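Local coordinates for protein geranyltranstransferase (Enterococcus faecalis, PDB 3P8L) that probably catalyses the magnesium-dependent condensation of isopentenyl diphosphate with geranyl diphosphate to give (2E,6E)-farnesyl diphosphate and diphosphate, at residues T71-M82 with A128-L137; H217-L228 with A262-G273. All coordinates share one frame; numbering follows the deposited sequence.

Contact 1 of 2, residues T71-M82 with A128-L137; sequences TQDYQVAASLEM and AFQLLSLSQL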
loop_
_atom_site.group_PDB
_atom_site.type_symbol
_atom_site.label_atom_id
_atom_site.label_comp_id
_atom_site.label_asym_id
_atom_site.label_seq_id
_atom_site.Cartn_x
_atom_site.Cartn_y
_atom_site.Cartn_z
ATOM N N THR A 71 -17.596 -14.517 -3.598
ATOM C CA THR A 71 -17.198 -13.105 -3.576
ATOM C C THR A 71 -15.760 -12.834 -3.091
ATOM O O THR A 71 -14.975 -12.178 -3.800
ATOM C CB THR A 71 -18.220 -12.282 -2.744
ATOM O OG1 THR A 71 -19.536 -12.558 -3.234
ATOM C CG2 THR A 71 -17.963 -10.786 -2.852
ATOM N N GLN A 72 -15.413 -13.356 -1.916
ATOM C CA GLN A 72 -14.091 -13.123 -1.310
ATOM C C GLN A 72 -12.914 -13.659 -2.109
ATOM O O GLN A 72 -11.804 -13.119 -2.003
ATOM C CB GLN A 72 -14.005 -13.656 0.125
ATOM C CG GLN A 72 -14.213 -15.162 0.271
ATOM C CD GLN A 72 -15.642 -15.514 0.634
ATOM O OE1 GLN A 72 -16.604 -14.988 0.059
ATOM N NE2 GLN A 72 -15.792 -16.404 1.608
ATOM N N ASP A 73 -13.147 -14.709 -2.897
ATOM C CA ASP A 73 -12.122 -15.242 -3.799
ATOM C C ASP A 73 -11.820 -14.223 -4.892
ATOM O O ASP A 73 -10.654 -13.966 -5.176
ATOM C CB ASP A 73 -12.524 -16.578 -4.431
ATOM C CG ASP A 73 -12.953 -17.620 -3.387
ATOM O OD1 ASP A 73 -13.851 -18.429 -3.686
ATOM O OD2 ASP A 73 -12.402 -17.619 -2.275
ATOM N N TYR A 74 -12.870 -13.647 -5.473
ATOM C CA TYR A 74 -12.730 -12.603 -6.481
ATOM C C TYR A 74 -12.134 -11.332 -5.908
ATOM O O TYR A 74 -11.361 -10.667 -6.593
ATOM C CB TYR A 74 -14.058 -12.288 -7.174
ATOM C CG TYR A 74 -14.650 -13.477 -7.910
ATOM C CD1 TYR A 74 -14.047 -13.978 -9.059
ATOM C CD2 TYR A 74 -15.819 -14.101 -7.446
ATOM C CE1 TYR A 74 -14.581 -15.079 -9.738
ATOM C CE2 TYR A 74 -16.362 -15.208 -8.110
ATOM C CZ TYR A 74 -15.732 -15.686 -9.249
ATOM O OH TYR A 74 -16.257 -16.746 -9.922
ATOM N N GLN A 75 -12.496 -11.008 -4.665
ATOM C CA GLN A 75 -11.949 -9.867 -3.951
ATOM C C GLN A 75 -10.451 -9.995 -3.710
ATOM O O GLN A 75 -9.712 -9.032 -3.964
ATOM C CB GLN A 75 -12.718 -9.597 -2.651
ATOM C CG GLN A 75 -14.114 -9.040 -2.936
ATOM C CD GLN A 75 -14.976 -8.906 -1.703
ATOM O OE1 GLN A 75 -14.912 -9.732 -0.798
ATOM N NE2 GLN A 75 -15.785 -7.857 -1.662
ATOM N N VAL A 76 -10.006 -11.168 -3.241
ATOM C CA VAL A 76 -8.580 -11.455 -3.063
ATOM C C VAL A 76 -7.826 -11.396 -4.397
ATOM O O VAL A 76 -6.727 -10.839 -4.460
ATOM C CB VAL A 76 -8.328 -12.815 -2.340
ATOM C CG1 VAL A 76 -6.832 -13.190 -2.297
ATOM C CG2 VAL A 76 -8.846 -12.760 -0.895
ATOM N N ALA A 77 -8.421 -11.981 -5.447
ATOM C CA ALA A 77 -7.835 -11.990 -6.777
ATOM C C ALA A 77 -7.663 -10.545 -7.295
ATOM O O ALA A 77 -6.629 -10.214 -7.843
ATOM C CB ALA A 77 -8.674 -12.838 -7.764
ATOM N N ALA A 78 -8.666 -9.708 -7.044
ATOM C CA ALA A 78 -8.689 -8.316 -7.467
ATOM C C ALA A 78 -7.644 -7.453 -6.746
ATOM O O ALA A 78 -6.949 -6.648 -7.391
ATOM C CB ALA A 78 -10.106 -7.756 -7.296
ATOM N N SER A 79 -7.524 -7.651 -5.431
ATOM C CA SER A 79 -6.512 -6.977 -4.612
ATOM C C SER A 79 -5.097 -7.271 -5.124
ATOM O O SER A 79 -4.280 -6.352 -5.293
ATOM C CB SER A 79 -6.640 -7.393 -3.144
ATOM O OG SER A 79 -7.779 -6.803 -2.546
ATOM N N LEU A 80 -4.817 -8.544 -5.399
ATOM C CA LEU A 80 -3.519 -8.934 -5.962
ATOM C C LEU A 80 -3.246 -8.308 -7.341
ATOM O O LEU A 80 -2.133 -7.796 -7.607
ATOM C CB LEU A 80 -3.414 -10.463 -6.028
ATOM C CG LEU A 80 -2.148 -11.080 -6.608
ATOM C CD1 LEU A 80 -0.923 -10.658 -5.821
ATOM C CD2 LEU A 80 -2.262 -12.623 -6.678
ATOM N N GLU A 81 -4.260 -8.320 -8.213
ATOM C CA GLU A 81 -4.108 -7.717 -9.528
ATOM C C GLU A 81 -3.938 -6.178 -9.464
ATOM O O GLU A 81 -3.250 -5.605 -10.319
ATOM C CB GLU A 81 -5.232 -8.142 -10.470
ATOM C CG GLU A 81 -5.037 -7.728 -11.929
ATOM C CD GLU A 81 -3.807 -8.354 -12.624
ATOM O OE1 GLU A 81 -3.003 -9.125 -12.027
ATOM O OE2 GLU A 81 -3.652 -8.056 -13.810
ATOM N N MET A 82 -4.506 -5.549 -8.431
ATOM C CA MET A 82 -4.301 -4.125 -8.126
ATOM C C MET A 82 -2.843 -3.814 -7.776
ATOM O O MET A 82 -2.292 -2.806 -8.259
ATOM C CB MET A 82 -5.292 -3.600 -7.060
ATOM C CG MET A 82 -6.806 -3.560 -7.537
ATOM S SD MET A 82 -8.000 -3.210 -6.198
ATOM C CE MET A 82 -7.643 -1.481 -5.872
ATOM N N ALA A 128 -5.502 -1.779 -3.008
ATOM C CA ALA A 128 -5.399 -3.228 -2.845
ATOM C C ALA A 128 -5.606 -3.651 -1.377
ATOM O O ALA A 128 -6.365 -4.596 -1.091
ATOM C CB ALA A 128 -4.069 -3.682 -3.336
ATOM N N PHE A 129 -4.945 -2.937 -0.461
ATOM C CA PHE A 129 -5.112 -3.159 0.973
ATOM C C PHE A 129 -6.492 -2.732 1.434
ATOM O O PHE A 129 -7.088 -3.419 2.255
ATOM C CB PHE A 129 -3.972 -2.533 1.800
ATOM C CG PHE A 129 -2.679 -3.288 1.645
ATOM C CD1 PHE A 129 -2.482 -4.501 2.301
ATOM C CD2 PHE A 129 -1.716 -2.853 0.769
ATOM C CE1 PHE A 129 -1.325 -5.226 2.125
ATOM C CE2 PHE A 129 -0.541 -3.574 0.581
ATOM C CZ PHE A 129 -0.349 -4.760 1.252
ATOM N N GLN A 130 -7.033 -1.644 0.884
ATOM C CA GLN A 130 -8.391 -1.261 1.281
ATOM C C GLN A 130 -9.442 -2.318 0.913
ATOM O O GLN A 130 -10.248 -2.724 1.768
ATOM C CB GLN A 130 -8.806 0.104 0.733
ATOM C CG GLN A 130 -10.122 0.593 1.340
ATOM C CD GLN A 130 -10.495 2.015 0.953
ATOM O OE1 GLN A 130 -9.988 2.569 -0.021
ATOM N NE2 GLN A 130 -11.397 2.608 1.717
ATOM N N LEU A 131 -9.424 -2.756 -0.347
ATOM C CA LEU A 131 -10.325 -3.807 -0.806
ATOM C C LEU A 131 -10.244 -5.068 0.066
ATOM O O LEU A 131 -11.275 -5.551 0.547
ATOM C CB LEU A 131 -10.107 -4.140 -2.295
ATOM C CG LEU A 131 -10.960 -5.324 -2.811
ATOM C CD1 LEU A 131 -12.478 -5.058 -2.698
ATOM C CD2 LEU A 131 -10.572 -5.713 -4.241
ATOM N N LEU A 132 -9.035 -5.573 0.282
ATOM C CA LEU A 132 -8.802 -6.723 1.147
ATOM C C LEU A 132 -9.332 -6.544 2.594
ATOM O O LEU A 132 -9.955 -7.466 3.155
ATOM C CB LEU A 132 -7.320 -7.111 1.127
ATOM C CG LEU A 132 -6.897 -8.501 1.611
ATOM C CD1 LEU A 132 -7.711 -9.616 0.916
ATOM C CD2 LEU A 132 -5.411 -8.715 1.348
ATOM N N SER A 133 -9.135 -5.349 3.155
ATOM C CA SER A 133 -9.653 -4.970 4.487
ATOM C C SER A 133 -11.185 -4.934 4.570
ATOM O O SER A 133 -11.773 -5.228 5.632
ATOM C CB SER A 133 -9.063 -3.620 4.931
ATOM O OG SER A 133 -9.773 -2.539 4.371
ATOM N N LEU A 134 -11.819 -4.597 3.447
ATOM C CA LEU A 134 -13.270 -4.549 3.341
ATOM C C LEU A 134 -13.903 -5.813 2.722
ATOM O O LEU A 134 -15.102 -5.835 2.471
ATOM C CB LEU A 134 -13.687 -3.322 2.521
ATOM C CG LEU A 134 -13.458 -1.960 3.183
ATOM C CD1 LEU A 134 -13.483 -0.868 2.138
ATOM C CD2 LEU A 134 -14.492 -1.686 4.302
ATOM N N SER A 135 -13.094 -6.835 2.448
ATOM C CA SER A 135 -13.570 -8.029 1.741
ATOM C C SER A 135 -14.447 -8.953 2.596
ATOM O O SER A 135 -14.542 -8.794 3.810
ATOM C CB SER A 135 -12.389 -8.817 1.164
ATOM O OG SER A 135 -11.606 -9.401 2.184
ATOM N N GLN A 136 -15.065 -9.935 1.951
ATOM C CA GLN A 136 -15.958 -10.880 2.622
ATOM C C GLN A 136 -15.246 -11.944 3.470
ATOM O O GLN A 136 -15.886 -12.875 3.940
ATOM C CB GLN A 136 -16.829 -11.576 1.575
ATOM C CG GLN A 136 -18.298 -11.563 1.893
ATOM C CD GLN A 136 -18.993 -10.402 1.250
ATOM O OE1 GLN A 136 -19.692 -10.565 0.250
ATOM N NE2 GLN A 136 -18.804 -9.211 1.809
ATOM N N LEU A 137 -13.930 -11.820 3.647
ATOM C CA LEU A 137 -13.157 -12.750 4.473
ATOM C C LEU A 137 -13.476 -12.586 5.947
ATOM O O LEU A 137 -13.745 -11.470 6.403
ATOM C CB LEU A 137 -11.657 -12.505 4.299
ATOM C CG LEU A 137 -11.006 -12.834 2.960
ATOM C CD1 LEU A 137 -9.549 -12.442 2.997
ATOM C CD2 LEU A 137 -11.174 -14.318 2.676
#

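Contact 2 of 2, residues H217-L228 with A262-G273; sequences HYGLAFQIRDDL and AKDALTHQLAEG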
loop_
_atom_site.group_PDB
_atom_site.type_symbol
_atom_site.label_atom_id
_atom_site.label_comp_id
_atom_site.label_asym_id
_atom_site.label_seq_id
_atom_site.Cartn_x
_atom_site.Cartn_y
_atom_site.Cartn_z
ATOM N N HIS A 217 8.321 -22.875 -8.335
ATOM C CA HIS A 217 8.701 -23.513 -9.590
ATOM C C HIS A 217 7.955 -22.879 -10.762
ATOM O O HIS A 217 8.573 -22.565 -11.788
ATOM C CB HIS A 217 8.514 -25.042 -9.540
ATOM C CG HIS A 217 9.323 -25.709 -8.464
ATOM N ND1 HIS A 217 10.698 -25.624 -8.410
ATOM C CD2 HIS A 217 8.951 -26.456 -7.396
ATOM C CE1 HIS A 217 11.136 -26.277 -7.349
ATOM N NE2 HIS A 217 10.098 -26.792 -6.718
ATOM N N TYR A 218 6.650 -22.654 -10.596
ATOM C CA TYR A 218 5.869 -21.942 -11.625
ATOM C C TYR A 218 6.498 -20.602 -11.990
ATOM O O TYR A 218 6.710 -20.319 -13.166
ATOM C CB TYR A 218 4.401 -21.716 -11.205
ATOM C CG TYR A 218 3.610 -21.089 -12.337
ATOM C CD1 TYR A 218 3.069 -21.883 -13.346
ATOM C CD2 TYR A 218 3.446 -19.700 -12.431
ATOM C CE1 TYR A 218 2.361 -21.319 -14.410
ATOM C CE2 TYR A 218 2.756 -19.130 -13.497
ATOM C CZ TYR A 218 2.211 -19.947 -14.476
ATOM O OH TYR A 218 1.533 -19.400 -15.537
ATOM N N GLY A 219 6.798 -19.804 -10.961
ATOM C CA GLY A 219 7.285 -18.423 -11.113
ATOM C C GLY A 219 8.640 -18.331 -11.779
ATOM O O GLY A 219 8.896 -17.413 -12.562
ATOM N N LEU A 220 9.510 -19.294 -11.471
ATOM C CA LEU A 220 10.825 -19.365 -12.095
ATOM C C LEU A 220 10.686 -19.878 -13.521
ATOM O O LEU A 220 11.281 -19.320 -14.448
ATOM C CB LEU A 220 11.771 -20.249 -11.262
ATOM C CG LEU A 220 13.293 -20.075 -11.419
ATOM C CD1 LEU A 220 13.761 -18.656 -11.088
ATOM C CD2 LEU A 220 14.040 -21.082 -10.553
ATOM N N ALA A 221 9.875 -20.917 -13.712
ATOM C CA ALA A 221 9.599 -21.441 -15.059
ATOM C C ALA A 221 9.033 -20.363 -16.006
ATOM O O ALA A 221 9.381 -20.333 -17.178
ATOM C CB ALA A 221 8.670 -22.660 -14.998
ATOM N N PHE A 222 8.196 -19.476 -15.462
ATOM C CA PHE A 222 7.575 -18.361 -16.189
ATOM C C PHE A 222 8.646 -17.417 -16.725
ATOM O O PHE A 222 8.615 -17.042 -17.898
ATOM C CB PHE A 222 6.570 -17.639 -15.253
ATOM C CG PHE A 222 6.032 -16.319 -15.775
ATOM C CD1 PHE A 222 5.096 -16.281 -16.815
ATOM C CD2 PHE A 222 6.418 -15.113 -15.178
ATOM C CE1 PHE A 222 4.581 -15.055 -17.284
ATOM C CE2 PHE A 222 5.911 -13.882 -15.634
ATOM C CZ PHE A 222 4.988 -13.854 -16.690
ATOM N N GLN A 223 9.607 -17.076 -15.869
ATOM C CA GLN A 223 10.696 -16.174 -16.233
ATOM C C GLN A 223 11.687 -16.788 -17.221
ATOM O O GLN A 223 12.083 -16.129 -18.184
ATOM C CB GLN A 223 11.446 -15.699 -14.995
ATOM C CG GLN A 223 12.148 -14.362 -15.200
ATOM C CD GLN A 223 11.318 -13.196 -14.702
ATOM O OE1 GLN A 223 10.796 -12.406 -15.489
ATOM N NE2 GLN A 223 11.184 -13.089 -13.383
ATOM N N ILE A 224 12.084 -18.039 -16.978
ATOM C CA ILE A 224 12.992 -18.747 -17.887
ATOM C C ILE A 224 12.380 -18.870 -19.290
ATOM O O ILE A 224 13.071 -18.664 -20.285
ATOM C CB ILE A 224 13.416 -20.138 -17.329
ATOM C CG1 ILE A 224 14.178 -19.979 -16.006
ATOM C CG2 ILE A 224 14.292 -20.890 -18.337
ATOM C CD1 ILE A 224 14.238 -21.241 -15.161
ATOM N N ARG A 225 11.083 -19.180 -19.349
ATOM C CA ARG A 225 10.310 -19.230 -20.601
ATOM C C ARG A 225 10.280 -17.886 -21.343
ATOM O O ARG A 225 10.448 -17.848 -22.565
ATOM C CB ARG A 225 8.892 -19.738 -20.304
ATOM C CG ARG A 225 7.780 -19.311 -21.255
ATOM C CD ARG A 225 7.589 -20.311 -22.382
ATOM N NE ARG A 225 6.183 -20.677 -22.549
ATOM C CZ ARG A 225 5.268 -19.939 -23.179
ATOM N NH1 ARG A 225 5.586 -18.770 -23.723
ATOM N NH2 ARG A 225 4.021 -20.378 -23.265
ATOM N N ASP A 226 10.096 -16.794 -20.604
ATOM C CA ASP A 226 10.074 -15.458 -21.199
ATOM C C ASP A 226 11.449 -14.995 -21.691
ATOM O O ASP A 226 11.553 -14.360 -22.742
ATOM C CB ASP A 226 9.454 -14.441 -20.234
ATOM C CG ASP A 226 7.922 -14.484 -20.237
ATOM O OD1 ASP A 226 7.309 -13.563 -19.658
ATOM O OD2 ASP A 226 7.327 -15.428 -20.813
ATOM N N ASP A 227 12.493 -15.332 -20.932
ATOM C CA ASP A 227 13.881 -15.047 -21.308
ATOM C C ASP A 227 14.336 -15.880 -22.511
ATOM O O ASP A 227 15.168 -15.432 -23.297
ATOM C CB ASP A 227 14.823 -15.289 -20.118
ATOM C CG ASP A 227 14.794 -14.159 -19.094
ATOM O OD1 ASP A 227 13.990 -13.212 -19.243
ATOM O OD2 ASP A 227 15.589 -14.220 -18.131
ATOM N N LEU A 228 13.784 -17.087 -22.642
ATOM C CA LEU A 228 14.052 -17.961 -23.782
ATOM C C LEU A 228 13.381 -17.477 -25.068
ATOM O O LEU A 228 13.827 -17.815 -26.170
ATOM C CB LEU A 228 13.615 -19.397 -23.477
ATOM C CG LEU A 228 14.629 -20.328 -22.813
ATOM C CD1 LEU A 228 13.914 -21.488 -22.139
ATOM C CD2 LEU A 228 15.661 -20.839 -23.820
ATOM N N ALA A 262 19.292 -23.601 -20.576
ATOM C CA ALA A 262 18.101 -22.879 -20.115
ATOM C C ALA A 262 16.801 -23.629 -20.436
ATOM O O ALA A 262 15.841 -23.559 -19.668
ATOM C CB ALA A 262 18.069 -21.469 -20.682
ATOM N N LYS A 263 16.776 -24.341 -21.567
ATOM C CA LYS A 263 15.659 -25.231 -21.924
ATOM C C LYS A 263 15.533 -26.348 -20.897
ATOM O O LYS A 263 14.424 -26.744 -20.527
ATOM C CB LYS A 263 15.857 -25.849 -23.316
ATOM C CG LYS A 263 15.491 -24.959 -24.494
ATOM C CD LYS A 263 15.706 -25.693 -25.817
ATOM C CE LYS A 263 14.785 -25.186 -26.928
ATOM N NZ LYS A 263 15.044 -23.768 -27.310
ATOM N N ASP A 264 16.679 -26.847 -20.439
ATOM C CA ASP A 264 16.715 -27.851 -19.385
ATOM C C ASP A 264 16.379 -27.262 -18.029
ATOM O O ASP A 264 15.800 -27.943 -17.186
ATOM C CB ASP A 264 18.070 -28.561 -19.350
ATOM C CG ASP A 264 18.154 -29.708 -20.343
ATOM O OD1 ASP A 264 19.270 -30.226 -20.554
ATOM O OD2 ASP A 264 17.108 -30.102 -20.910
ATOM N N ALA A 265 16.730 -25.995 -17.820
ATOM C CA ALA A 265 16.323 -25.282 -16.604
ATOM C C ALA A 265 14.791 -25.220 -16.508
ATOM O O ALA A 265 14.219 -25.484 -15.440
ATOM C CB ALA A 265 16.924 -23.887 -16.570
ATOM N N LEU A 266 14.150 -24.909 -17.640
ATOM C CA LEU A 266 12.686 -24.856 -17.760
ATOM C C LEU A 266 12.043 -26.213 -17.486
ATOM O O LEU A 266 11.189 -26.319 -16.604
ATOM C CB LEU A 266 12.285 -24.335 -19.147
ATOM C CG LEU A 266 10.801 -24.169 -19.502
ATOM C CD1 LEU A 266 10.065 -23.317 -18.466
ATOM C CD2 LEU A 266 10.652 -23.568 -20.896
ATOM N N THR A 267 12.487 -27.238 -18.223
ATOM C CA THR A 267 12.000 -28.618 -18.086
ATOM C C THR A 267 12.084 -29.123 -16.637
ATOM O O THR A 267 11.128 -29.725 -16.129
ATOM C CB THR A 267 12.761 -29.584 -19.064
ATOM O OG1 THR A 267 12.640 -29.100 -20.406
ATOM C CG2 THR A 267 12.210 -31.014 -19.008
ATOM N N HIS A 268 13.210 -28.848 -15.974
ATOM C CA HIS A 268 13.403 -29.229 -14.570
ATOM C C HIS A 268 12.424 -28.537 -13.601
ATOM O O HIS A 268 11.878 -29.183 -12.696
ATOM C CB HIS A 268 14.867 -29.024 -14.132
ATOM C CG HIS A 268 15.838 -29.934 -14.826
ATOM N ND1 HIS A 268 17.081 -29.511 -15.250
ATOM C CD2 HIS A 268 15.741 -31.237 -15.187
ATOM C CE1 HIS A 268 17.708 -30.516 -15.838
ATOM N NE2 HIS A 268 16.915 -31.574 -15.813
ATOM N N GLN A 269 12.185 -27.241 -13.800
ATOM C CA GLN A 269 11.185 -26.531 -12.985
ATOM C C GLN A 269 9.789 -27.113 -13.181
ATOM O O GLN A 269 9.065 -27.337 -12.201
ATOM C CB GLN A 269 11.175 -25.025 -13.273
ATOM C CG GLN A 269 12.412 -24.266 -12.815
ATOM C CD GLN A 269 12.744 -24.438 -11.335
ATOM O OE1 GLN A 269 11.864 -24.493 -10.466
ATOM N NE2 GLN A 269 14.032 -24.511 -11.044
ATOM N N LEU A 270 9.428 -27.375 -14.440
ATOM C CA LEU A 270 8.138 -28.008 -14.749
ATOM C C LEU A 270 8.018 -29.376 -14.084
ATOM O O LEU A 270 6.994 -29.674 -13.458
ATOM C CB LEU A 270 7.893 -28.107 -16.264
ATOM C CG LEU A 270 7.863 -26.796 -17.058
ATOM C CD1 LEU A 270 7.634 -27.072 -18.529
ATOM C CD2 LEU A 270 6.816 -25.809 -16.522
ATOM N N ALA A 271 9.080 -30.181 -14.180
ATOM C CA ALA A 271 9.120 -31.496 -13.522
ATOM C C ALA A 271 8.970 -31.375 -12.009
ATOM O O ALA A 271 8.247 -32.155 -11.378
ATOM C CB ALA A 271 10.417 -32.250 -13.880
ATOM N N GLU A 272 9.631 -30.377 -11.431
ATOM C CA GLU A 272 9.551 -30.157 -9.988
ATOM C C GLU A 272 8.174 -29.656 -9.554
ATOM O O GLU A 272 7.647 -30.094 -8.527
ATOM C CB GLU A 272 10.686 -29.258 -9.505
ATOM C CG GLU A 272 12.032 -29.994 -9.535
ATOM C CD GLU A 272 12.941 -29.648 -8.379
ATOM O OE1 GLU A 272 12.442 -29.166 -7.340
ATOM O OE2 GLU A 272 14.161 -29.880 -8.503
ATOM N N GLY A 273 7.579 -28.784 -10.368
ATOM C CA GLY A 273 6.181 -28.387 -10.190
ATOM C C GLY A 273 5.228 -29.580 -10.182
ATOM O O GLY A 273 4.400 -29.704 -9.270
#

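Contact 1 of 2, residues T71-M82 with A128-L137
Leu131 is the bump here: its side chain drops as a knob into a hole on helix 71-82 formed by Gln75, Ala78, Ser79 and Met82. CD2 does most of the filling, lying 3.7 Å from Ala78 CB and 3.4 Å from the carbonyl O of Gln75, while the Met82 side chain crosses that of Leu131 at about a right angle, SD nearest CD2. The helices run nearly antiparallel, 169° between directions, and small residues bring them close at Ser79 and Ala128. In one of the two conformers of Ser79, OG donates to Ala128 O at 3.0 Å on an in-plane lone pair. Beside this, Leu132 CD1 nestles against Val76 CG2 at 3.8 Å, and Leu137 CD1 reaches the same methyl. Past the end of the second helix, Gln75 stretches its chain out (chi2 173°) so that OE1 accepts from Gln136 N at 2.8 Å, tying down the turn, and Gln136 CB fills in against Gln72. In this buried antiparallel pair of the all-helical isoprenoid synthase fold, helix 13-31 packs on Ala78 and Met82, helix 175-200 on Val76 and Leu137, and helix 139-153 on Leu132, while the Phe129 ring meets Phe129 of the second subunit, planes nearly parallel.

Contact 2 of 2, residues H217-L228 with A262-G273
Segments 217-228 and 262-273, parts of two longer helices, pack antiparallel by knobs-into-holes, Ile224 and Leu266 interlocking at the middle, in a partly buried interface on the side of the all-helical fold where the C-terminal helices lie. The axes approach to 8.7 Å with 158° between their directions. Ile224 sits among Ala262, Ala265, Leu266 and Gln269; its CD1 rests 4.0 Å from Ala265 CB, and its CG2 touches the carbonyl O of Ala262. In return Leu266 enters the hole between Ala221, Ile224, Arg225 and Leu228. With CG opposite the backbone N (chi1 -179°), the branch point lies in the hole and the two methyls part to different walls: Leu266 CD1 to Ala221 CB at 3.8 Å, Leu266 CD2 to Leu228 CD1 at 4.1 Å.

Toward His217 the packing turns polar. Gln269 is a third knob, and its chain bends at the CB-CG bond to bring OE1 to the ring edge of His217, where ND1 donates a nearly straight bond of 2.6 Å, close to the ring plane. At the amide's other end, Gln269 NE2 lies 3.5 Å from Leu220 CD2. Glu272 comes over a face of the same imidazole, its CB 3.6 Å above the ring centroid in a CH-pi contact. Together the edge bond and the covered face restrict the ring's rotation.

Outside the pair, helix 253-257 packs against Leu220, Ile224, Ala262 and Ala265, and the guanidinium of Arg225 turns away to the carbonyl of Gln298. Just beyond Ile224 and Arg225, Asp226 and Asp227 open the DDxxD sequence that in trans-prenyl synthases is the second aspartate-rich motif, which binds magnesium in relatives; helix 205-230 carries its start, and helix 259-283 packs along that helix, within the isoprenoid synthase fold.

Overall arrangement
Both segments of contact 1 precede those of contact 2 in sequence, and the two contacts lie on opposite sides of the chain's centre, with centres about 29 Å apart and nearest atoms about 10 Å apart. No helix is shared: contact 1 joins helices 71-92 and 114-133, contact 2 helices 205-230 and 259-283, all in the polyprenyl synthetase region. Helix 53-64 lies against the first helix of each, touching Tyr74 and Ala77 of one and Tyr218 and Phe222 of the other. Contact 1 also lies beside the second subunit, whereas contact 2 touches no other chain. Helices 71-92 and 205-230 each run into an aspartate-rich sequence, probably facing the magnesium-diphosphate site as in relatives.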